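PDB 2CYB: tyrosine--tRNA ligase from Archaeoglobus fulgidus, which probably catalyses the ATP-dependent activation of tyrosine and its transfer to the acceptor end of tRNA(Tyr). Local coordinates for residues 119-122 / 123-127; 156-159 / 160-164; 282-285 / 286-290. All blocks are in the same frame, centred on the assembly; numbering follows the deposited sequence.

Overall arrangement
Contacts 1 and 2 are neighbouring helical segments of the catalytic Rossmann-type domain, their centres about 11 Å apart. Helix 119-131, which carries contact 1, packs on helix 154-168, which carries contact 2, and both reach the second subunit of the homodimer. Y121 OH lies 2.8 Å from M161 O, a hydrogen bond that ties the two directly. Contact 2 supplies Y158 and Q162 to the tyrosine pocket; contact 1 stands one layer behind, the side chain of Y121 being about 7 Å from the bound tyrosine. Contact 3 lies on the far side of the chain's centre, away from the annotated sites, with its nearest atoms about 27 Å from those of contact 2.

Contact 1. Residues 119-122 / 123-127; sequences RDYV and LDVLK
Y121 and V125, one helical turn apart on helix 119-131, meet through the ring carbon CE2 and the CG2 methyl of the valine, 3.6 Å apart. The phenol is carried to this position because CG of Y121 stands anti to the backbone N (chi1 -175°), and V125 has CG1 in the matching place (chi1 169°), which leaves CG2 beside its own backbone N and turned back to the ring. A branched valine suits this spot, since its second methyl meets the ring while the side chain also packs on M161 and L164 of helix 154-168. Under them runs regular alpha-helical bonding: V125 N donates to Y121 O at 3.0 Å, and L126 N to V122 O. V122 packs on V122 of the second subunit, where a compact aliphatic residue fits a surface that meets its own copy. The helix thus joins the dimer interface to the helix bearing tyrosine-pocket residues, and the side chain of Y121 comes within about 3 Å, nearest atoms, of that of D165, which binds the tyrosine. The hydroxyl of Y121 is taken up by M161, while D124 OD1 accepts from H168 NE2 and is also hydrogen-bonded to Y196 OH. The chemistry is divided: V125 fills the seam between helices and V122 the subunit interface, while the buried phenol and carboxylate find polar partners in other parts of the chain.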
loop_
_atom_site.group_PDB
_atom_site.type_symbol
_atom_site.label_atom_id
_atom_site.label_comp_id
_atom_site.label_asym_id
_atom_site.label_seq_id
_atom_site.Cartn_x
_atom_site.Cartn_y
_atom_site.Cartn_z
ATOM N N ARG A 119 -11.427 10.031 -4.458
ATOM C CA ARG A 119 -11.453 10.007 -3.000
ATOM C C ARG A 119 -12.165 8.798 -2.403
ATOM O O ARG A 119 -11.681 8.202 -1.438
ATOM C CB ARG A 119 -12.106 11.277 -2.456
ATOM C CG ARG A 119 -12.150 11.319 -0.935
ATOM C CD ARG A 119 -13.297 12.173 -0.431
ATOM N NE ARG A 119 -13.322 12.229 1.027
ATOM C CZ ARG A 119 -12.438 12.897 1.761
ATOM N NH1 ARG A 119 -12.533 12.893 3.083
ATOM N NH2 ARG A 119 -11.467 13.580 1.168
ATOM N N ASP A 120 -13.322 8.444 -2.954
ATOM C CA ASP A 120 -14.062 7.299 -2.435
ATOM C C ASP A 120 -13.311 5.990 -2.641
ATOM O O ASP A 120 -13.337 5.105 -1.783
ATOM C CB ASP A 120 -15.440 7.195 -3.091
ATOM C CG ASP A 120 -16.469 8.088 -2.427
ATOM O OD1 ASP A 120 -17.644 8.053 -2.845
ATOM O OD2 ASP A 120 -16.101 8.819 -1.483
ATOM N N TYR A 121 -12.645 5.864 -3.779
ATOM C CA TYR A 121 -11.901 4.638 -4.056
ATOM C C TYR A 121 -10.655 4.528 -3.176
ATOM O O TYR A 121 -10.374 3.467 -2.621
ATOM C CB TYR A 121 -11.485 4.581 -5.518
ATOM C CG TYR A 121 -10.820 3.276 -5.899
ATOM C CD1 TYR A 121 -11.570 2.193 -6.367
ATOM C CD2 TYR A 121 -9.437 3.133 -5.808
ATOM C CE1 TYR A 121 -10.947 0.995 -6.750
ATOM C CE2 TYR A 121 -8.804 1.937 -6.180
ATOM C CZ TYR A 121 -9.561 0.880 -6.653
ATOM O OH TYR A 121 -8.915 -0.270 -7.061
ATOM N N VAL A 122 -9.910 5.617 -3.040
ATOM C CA VAL A 122 -8.708 5.568 -2.211
ATOM C C VAL A 122 -9.057 5.285 -0.755
ATOM O O VAL A 122 -8.359 4.536 -0.072
ATOM C CB VAL A 122 -7.893 6.878 -2.308
ATOM C CG1 VAL A 122 -7.415 7.077 -3.733
ATOM C CG2 VAL A 122 -8.728 8.056 -1.857
ATOM N N LEU A 123 -10.150 5.861 -0.274
ATOM C CA LEU A 123 -10.545 5.616 1.099
ATOM C C LEU A 123 -10.853 4.127 1.278
ATOM O O LEU A 123 -10.508 3.535 2.309
ATOM C CB LEU A 123 -11.755 6.483 1.456
ATOM C CG LEU A 123 -11.970 6.903 2.912
ATOM C CD1 LEU A 123 -10.663 6.947 3.699
ATOM C CD2 LEU A 123 -12.616 8.284 2.895
ATOM N N ASP A 124 -11.484 3.512 0.275
ATOM C CA ASP A 124 -11.791 2.084 0.358
ATOM C C ASP A 124 -10.503 1.261 0.398
ATOM O O ASP A 124 -10.432 0.236 1.087
ATOM C CB ASP A 124 -12.637 1.638 -0.834
ATOM C CG ASP A 124 -14.119 1.863 -0.612
ATOM O OD1 ASP A 124 -14.873 1.801 -1.600
ATOM O OD2 ASP A 124 -14.523 2.092 0.548
ATOM N N VAL A 125 -9.501 1.700 -0.357
ATOM C CA VAL A 125 -8.215 1.008 -0.382
ATOM C C VAL A 125 -7.626 1.028 1.019
ATOM O O VAL A 125 -7.132 0.009 1.512
ATOM C CB VAL A 125 -7.213 1.679 -1.364
ATOM C CG1 VAL A 125 -5.813 1.100 -1.162
ATOM C CG2 VAL A 125 -7.663 1.454 -2.793
ATOM N N LEU A 126 -7.690 2.187 1.671
ATOM C CA LEU A 126 -7.151 2.300 3.021
ATOM C C LEU A 126 -7.900 1.394 4.002
ATOM O O LEU A 126 -7.290 0.786 4.883
ATOM C CB LEU A 126 -7.195 3.757 3.495
ATOM C CG LEU A 126 -6.308 4.738 2.719
ATOM C CD1 LEU A 126 -6.249 6.045 3.480
ATOM C CD2 LEU A 126 -4.904 4.169 2.526
ATOM N N LYS A 127 -9.217 1.302 3.845
ATOM C CA LYS A 127 -10.034 0.451 4.709
ATOM C C LYS A 127 -9.688 -1.012 4.449
ATOM O O LYS A 127 -9.539 -1.807 5.387
ATOM C CB LYS A 127 -11.518 0.694 4.437
ATOM C CG LYS A 127 -11.999 2.070 4.875
ATOM C CD LYS A 127 -13.464 2.291 4.511
ATOM C CE LYS A 127 -13.965 3.632 5.031
ATOM N NZ LYS A 127 -15.401 3.860 4.698
#

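Contact 2. Residues 156-159 / 160-164; sequences MIYP and LMQAL. With TYR (tyrosine), chain C.
Y158 and Q162 stand one turn apart on helix 154-168 of the class I synthetase Rossmann fold and together grip the amino group of the bound tyrosine. Both side chains leave the helix with CG anti to the backbone N (chi1 -176° for Y158, -178° for Q162), which sends them out on the same face toward the ligand. They then cross at a slant, the phenol ring and the amide planes 60° apart, with OE1 of Q162 at 3.5 Å from CE2 of Y158. Tyrosine N lies in the plane of the Y158 ring, at its edge, and donates to Y158 OH and to Q162 OE1 at 2.8 Å each. A phenol suits its place because it carries one hydroxyl at the end of a rigid ring, and E40 OE1 binds that same hydroxyl, a carboxylate that would probably favour a positively charged amino group nearby. A glutamine offers an acceptor and a donor from one flat group: while OE1 takes the ligand, NE2 bonds Q180 OE1, fixing the rotation of the amide. Replacing Q162 by an alanine removes the amide, and is likely to leave the ligand's amino group without one acceptor and Q180 without its amide donor, and to open a gap beside the ligand ring. Beside this pair along the helix, I157 and M161 lie side by side, CG2 against SD, and M161 goes on to pack on I73, H74 and L77. P159 kinks the helix, having no N-H for the preceding turn. M156 O has no polar partner; its usual donor would be L160 N, which the kink carries away. Q162 CG approaches CZ of the ligand's ring to 3.3 Å.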
loop_
_atom_site.group_PDB
_atom_site.type_symbol
_atom_site.label_atom_id
_atom_site.label_comp_id
_atom_site.label_asym_id
_atom_site.label_seq_id
_atom_site.Cartn_x
_atom_site.Cartn_y
_atom_site.Cartn_z
ATOM N N MET A 156 1.716 -5.228 -2.911
ATOM C CA MET A 156 0.879 -5.637 -1.785
ATOM C C MET A 156 -0.413 -4.818 -1.772
ATOM O O MET A 156 -1.402 -5.210 -1.153
ATOM C CB MET A 156 1.635 -5.464 -0.464
ATOM C CG MET A 156 2.942 -6.244 -0.402
ATOM S SD MET A 156 2.692 -8.046 -0.492
ATOM C CE MET A 156 3.016 -8.360 -2.249
ATOM N N ILE A 157 -0.390 -3.668 -2.444
ATOM C CA ILE A 157 -1.568 -2.806 -2.551
ATOM C C ILE A 157 -2.432 -3.340 -3.705
ATOM O O ILE A 157 -3.660 -3.307 -3.648
ATOM C CB ILE A 157 -1.161 -1.351 -2.883
ATOM C CG1 ILE A 157 -0.398 -0.740 -1.707
ATOM C CG2 ILE A 157 -2.397 -0.520 -3.221
ATOM C CD1 ILE A 157 0.254 0.590 -2.046
ATOM N N TYR A 158 -1.753 -3.830 -4.742
ATOM C CA TYR A 158 -2.351 -4.395 -5.961
ATOM C C TYR A 158 -3.597 -5.291 -5.755
ATOM O O TYR A 158 -4.649 -5.036 -6.348
ATOM C CB TYR A 158 -1.234 -5.149 -6.715
ATOM C CG TYR A 158 -1.569 -5.757 -8.058
ATOM C CD1 TYR A 158 -0.895 -5.349 -9.220
ATOM C CD2 TYR A 158 -2.492 -6.795 -8.165
ATOM C CE1 TYR A 158 -1.136 -5.973 -10.448
ATOM C CE2 TYR A 158 -2.739 -7.419 -9.377
ATOM C CZ TYR A 158 -2.065 -7.008 -10.511
ATOM O OH TYR A 158 -2.348 -7.622 -11.707
ATOM N N PRO A 159 -3.509 -6.336 -4.907
ATOM C CA PRO A 159 -4.684 -7.199 -4.706
ATOM C C PRO A 159 -5.886 -6.496 -4.094
ATOM O O PRO A 159 -7.024 -6.791 -4.440
ATOM C CB PRO A 159 -4.151 -8.321 -3.810
ATOM C CG PRO A 159 -3.087 -7.612 -2.999
ATOM C CD PRO A 159 -2.390 -6.766 -4.049
ATOM N N LEU A 160 -5.631 -5.566 -3.186
ATOM C CA LEU A 160 -6.713 -4.826 -2.556
ATOM C C LEU A 160 -7.480 -4.030 -3.610
ATOM O O LEU A 160 -8.712 -3.985 -3.600
ATOM C CB LEU A 160 -6.154 -3.870 -1.503
ATOM C CG LEU A 160 -5.166 -4.471 -0.500
ATOM C CD1 LEU A 160 -4.784 -3.399 0.515
ATOM C CD2 LEU A 160 -5.783 -5.679 0.193
ATOM N N MET A 161 -6.741 -3.409 -4.520
ATOM C CA MET A 161 -7.344 -2.610 -5.569
ATOM C C MET A 161 -8.109 -3.468 -6.554
ATOM O O MET A 161 -9.140 -3.048 -7.056
ATOM C CB MET A 161 -6.276 -1.791 -6.292
ATOM C CG MET A 161 -5.805 -0.589 -5.485
ATOM S SD MET A 161 -4.567 0.356 -6.385
ATOM C CE MET A 161 -5.458 0.779 -7.901
ATOM N N GLN A 162 -7.600 -4.662 -6.844
ATOM C CA GLN A 162 -8.300 -5.552 -7.760
ATOM C C GLN A 162 -9.649 -5.927 -7.157
ATOM O O GLN A 162 -10.671 -5.906 -7.843
ATOM C CB GLN A 162 -7.490 -6.823 -8.020
ATOM C CG GLN A 162 -8.168 -7.761 -9.004
ATOM C CD GLN A 162 -7.223 -8.816 -9.537
ATOM O OE1 GLN A 162 -6.014 -8.592 -9.623
ATOM N NE2 GLN A 162 -7.770 -9.964 -9.922
ATOM N N ALA A 163 -9.648 -6.260 -5.870
ATOM C CA ALA A 163 -10.881 -6.622 -5.181
ATOM C C ALA A 163 -11.845 -5.440 -5.224
ATOM O O ALA A 163 -13.034 -5.616 -5.483
ATOM C CB ALA A 163 -10.590 -7.016 -3.738
ATOM N N LEU A 164 -11.335 -4.235 -4.983
ATOM C CA LEU A 164 -12.187 -3.051 -5.018
ATOM C C LEU A 164 -12.708 -2.721 -6.406
ATOM O O LEU A 164 -13.760 -2.085 -6.537
ATOM C CB LEU A 164 -11.455 -1.838 -4.444
ATOM C CG LEU A 164 -11.359 -1.851 -2.917
ATOM C CD1 LEU A 164 -10.421 -0.731 -2.450
ATOM C CD2 LEU A 164 -12.768 -1.689 -2.318
HETATM N N TYR C . -4.534 -9.429 -11.793
HETATM C CA TYR C . -4.905 -9.562 -13.224
HETATM C C TYR C . -3.836 -10.327 -14.000
HETATM O O TYR C . -4.019 -10.510 -15.214
HETATM C CB TYR C . -5.118 -8.169 -13.825
HETATM C CG TYR C . -6.258 -7.442 -13.152
HETATM C CD1 TYR C . -6.073 -6.193 -12.557
HETATM C CD2 TYR C . -7.534 -8.018 -13.109
HETATM C CE1 TYR C . -7.143 -5.528 -11.934
HETATM C CE2 TYR C . -8.595 -7.374 -12.498
HETATM C CZ TYR C . -8.398 -6.129 -11.913
HETATM O OH TYR C . -9.466 -5.494 -11.330
HETATM O OXT TYR C . -2.837 -10.748 -13.379
#

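Contact 3. Residues 282-285 / 286-290; sequences SFEE and LAEDF
The chain turns into helix 283-292 just after S282, and four backbone bonds from residue i+4 back to i follow, the straightest being A287 N to F283 O at 2.7 Å and 175°. F283 and A287 make the apolar side of this turn. The phenyl CG is anti to the backbone N (chi1 176°), which lays the ring so that CB of A287 sits over one face, 4.2 Å from the centroid, a CH-pi contact. An alanine suits this place, for its single methyl meets the ring while F283 also packs on K256 and L260 of helix 250-263. On the exposed side E284 and E288 bring like charges close, OE1 to OE1 3.6 Å, with their carboxylates nearly parallel at 17°; the repulsion is probably eased by solvent. E285 OE2 instead accepts from A281 N, and D289 OD2 bonds Y280 OH, which ties the helix to the residues leading into it. L286 packs on Y280 and on L252 of helix 250-263. At the start, S282 OG accepts from E285 N at 3.2 Å, a short hydroxyl side chain well placed for this N-H of the first turn: the serine N-cap of an amphipathic alpha helix.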
loop_
_atom_site.group_PDB
_atom_site.type_symbol
_atom_site.label_atom_id
_atom_site.label_comp_id
_atom_site.label_asym_id
_atom_site.label_seq_id
_atom_site.Cartn_x
_atom_site.Cartn_y
_atom_site.Cartn_z
ATOM N N SER A 282 -17.253 -31.361 -32.126
ATOM C CA SER A 282 -17.088 -31.126 -30.697
ATOM C C SER A 282 -15.676 -31.510 -30.296
ATOM O O SER A 282 -15.021 -32.292 -30.983
ATOM C CB SER A 282 -18.090 -31.955 -29.890
ATOM O OG SER A 282 -17.711 -33.319 -29.877
ATOM N N PHE A 283 -15.207 -30.965 -29.182
ATOM C CA PHE A 283 -13.866 -31.272 -28.727
ATOM C C PHE A 283 -13.778 -32.700 -28.233
ATOM O O PHE A 283 -12.762 -33.364 -28.417
ATOM C CB PHE A 283 -13.430 -30.319 -27.606
ATOM C CG PHE A 283 -12.087 -30.657 -27.036
ATOM C CD1 PHE A 283 -11.980 -31.374 -25.852
ATOM C CD2 PHE A 283 -10.926 -30.326 -27.725
ATOM C CE1 PHE A 283 -10.735 -31.765 -25.363
ATOM C CE2 PHE A 283 -9.677 -30.713 -27.243
ATOM C CZ PHE A 283 -9.584 -31.434 -26.059
ATOM N N GLU A 284 -14.843 -33.180 -27.603
ATOM C CA GLU A 284 -14.826 -34.542 -27.097
ATOM C C GLU A 284 -14.631 -35.544 -28.237
ATOM O O GLU A 284 -13.986 -36.572 -28.055
ATOM C CB GLU A 284 -16.119 -34.846 -26.339
ATOM C CG GLU A 284 -16.015 -36.066 -25.433
ATOM C CD GLU A 284 -14.801 -36.011 -24.513
ATOM O OE1 GLU A 284 -13.666 -36.175 -25.011
ATOM O OE2 GLU A 284 -14.979 -35.800 -23.294
ATOM N N GLU A 285 -15.180 -35.238 -29.407
ATOM C CA GLU A 285 -15.040 -36.116 -30.571
ATOM C C GLU A 285 -13.583 -36.090 -31.038
ATOM O O GLU A 285 -12.988 -37.125 -31.335
ATOM C CB GLU A 285 -15.936 -35.638 -31.719
ATOM C CG GLU A 285 -17.432 -35.743 -31.458
ATOM C CD GLU A 285 -18.262 -35.118 -32.568
ATOM O OE1 GLU A 285 -19.506 -35.134 -32.461
ATOM O OE2 GLU A 285 -17.673 -34.609 -33.548
ATOM N N LEU A 286 -13.024 -34.886 -31.100
ATOM C CA LEU A 286 -11.643 -34.690 -31.520
ATOM C C LEU A 286 -10.721 -35.382 -30.526
ATOM O O LEU A 286 -9.863 -36.174 -30.909
ATOM C CB LEU A 286 -11.338 -33.188 -31.585
ATOM C CG LEU A 286 -10.005 -32.691 -32.154
ATOM C CD1 LEU A 286 -10.040 -31.175 -32.256
ATOM C CD2 LEU A 286 -8.855 -33.125 -31.275
ATOM N N ALA A 287 -10.911 -35.097 -29.241
ATOM C CA ALA A 287 -10.081 -35.701 -28.206
ATOM C C ALA A 287 -10.162 -37.219 -28.249
ATOM O O ALA A 287 -9.154 -37.910 -28.098
ATOM C CB ALA A 287 -10.508 -35.195 -26.828
ATOM N N GLU A 288 -11.370 -37.734 -28.454
ATOM C CA GLU A 288 -11.580 -39.175 -28.516
ATOM C C GLU A 288 -10.731 -39.794 -29.625
ATOM O O GLU A 288 -10.081 -40.818 -29.419
ATOM C CB GLU A 288 -13.060 -39.477 -28.763
ATOM C CG GLU A 288 -13.672 -40.467 -27.776
ATOM C CD GLU A 288 -13.805 -39.900 -26.368
ATOM O OE1 GLU A 288 -12.773 -39.532 -25.767
ATOM O OE2 GLU A 288 -14.947 -39.824 -25.862
ATOM N N ASP A 289 -10.741 -39.171 -30.799
ATOM C CA ASP A 289 -9.958 -39.670 -31.928
ATOM C C ASP A 289 -8.464 -39.501 -31.700
ATOM O O ASP A 289 -7.659 -40.294 -32.193
ATOM C CB ASP A 289 -10.371 -38.960 -33.221
ATOM C CG ASP A 289 -11.394 -39.753 -34.016
ATOM O OD1 ASP A 289 -11.841 -40.809 -33.522
ATOM O OD2 ASP A 289 -11.750 -39.325 -35.131
ATOM N N PHE A 290 -8.097 -38.465 -30.952
ATOM C CA PHE A 290 -6.696 -38.209 -30.653
ATOM C C PHE A 290 -6.212 -39.256 -29.658
ATOM O O PHE A 290 -5.118 -39.802 -29.780
ATOM C CB PHE A 290 -6.528 -36.815 -30.043
ATOM C CG PHE A 290 -5.102 -36.347 -30.000
ATOM C CD1 PHE A 290 -4.495 -35.827 -31.139
ATOM C CD2 PHE A 290 -4.355 -36.461 -28.837
ATOM C CE1 PHE A 290 -3.164 -35.431 -31.121
ATOM C CE2 PHE A 290 -3.017 -36.068 -28.807
ATOM C CZ PHE A 290 -2.422 -35.551 -29.954
#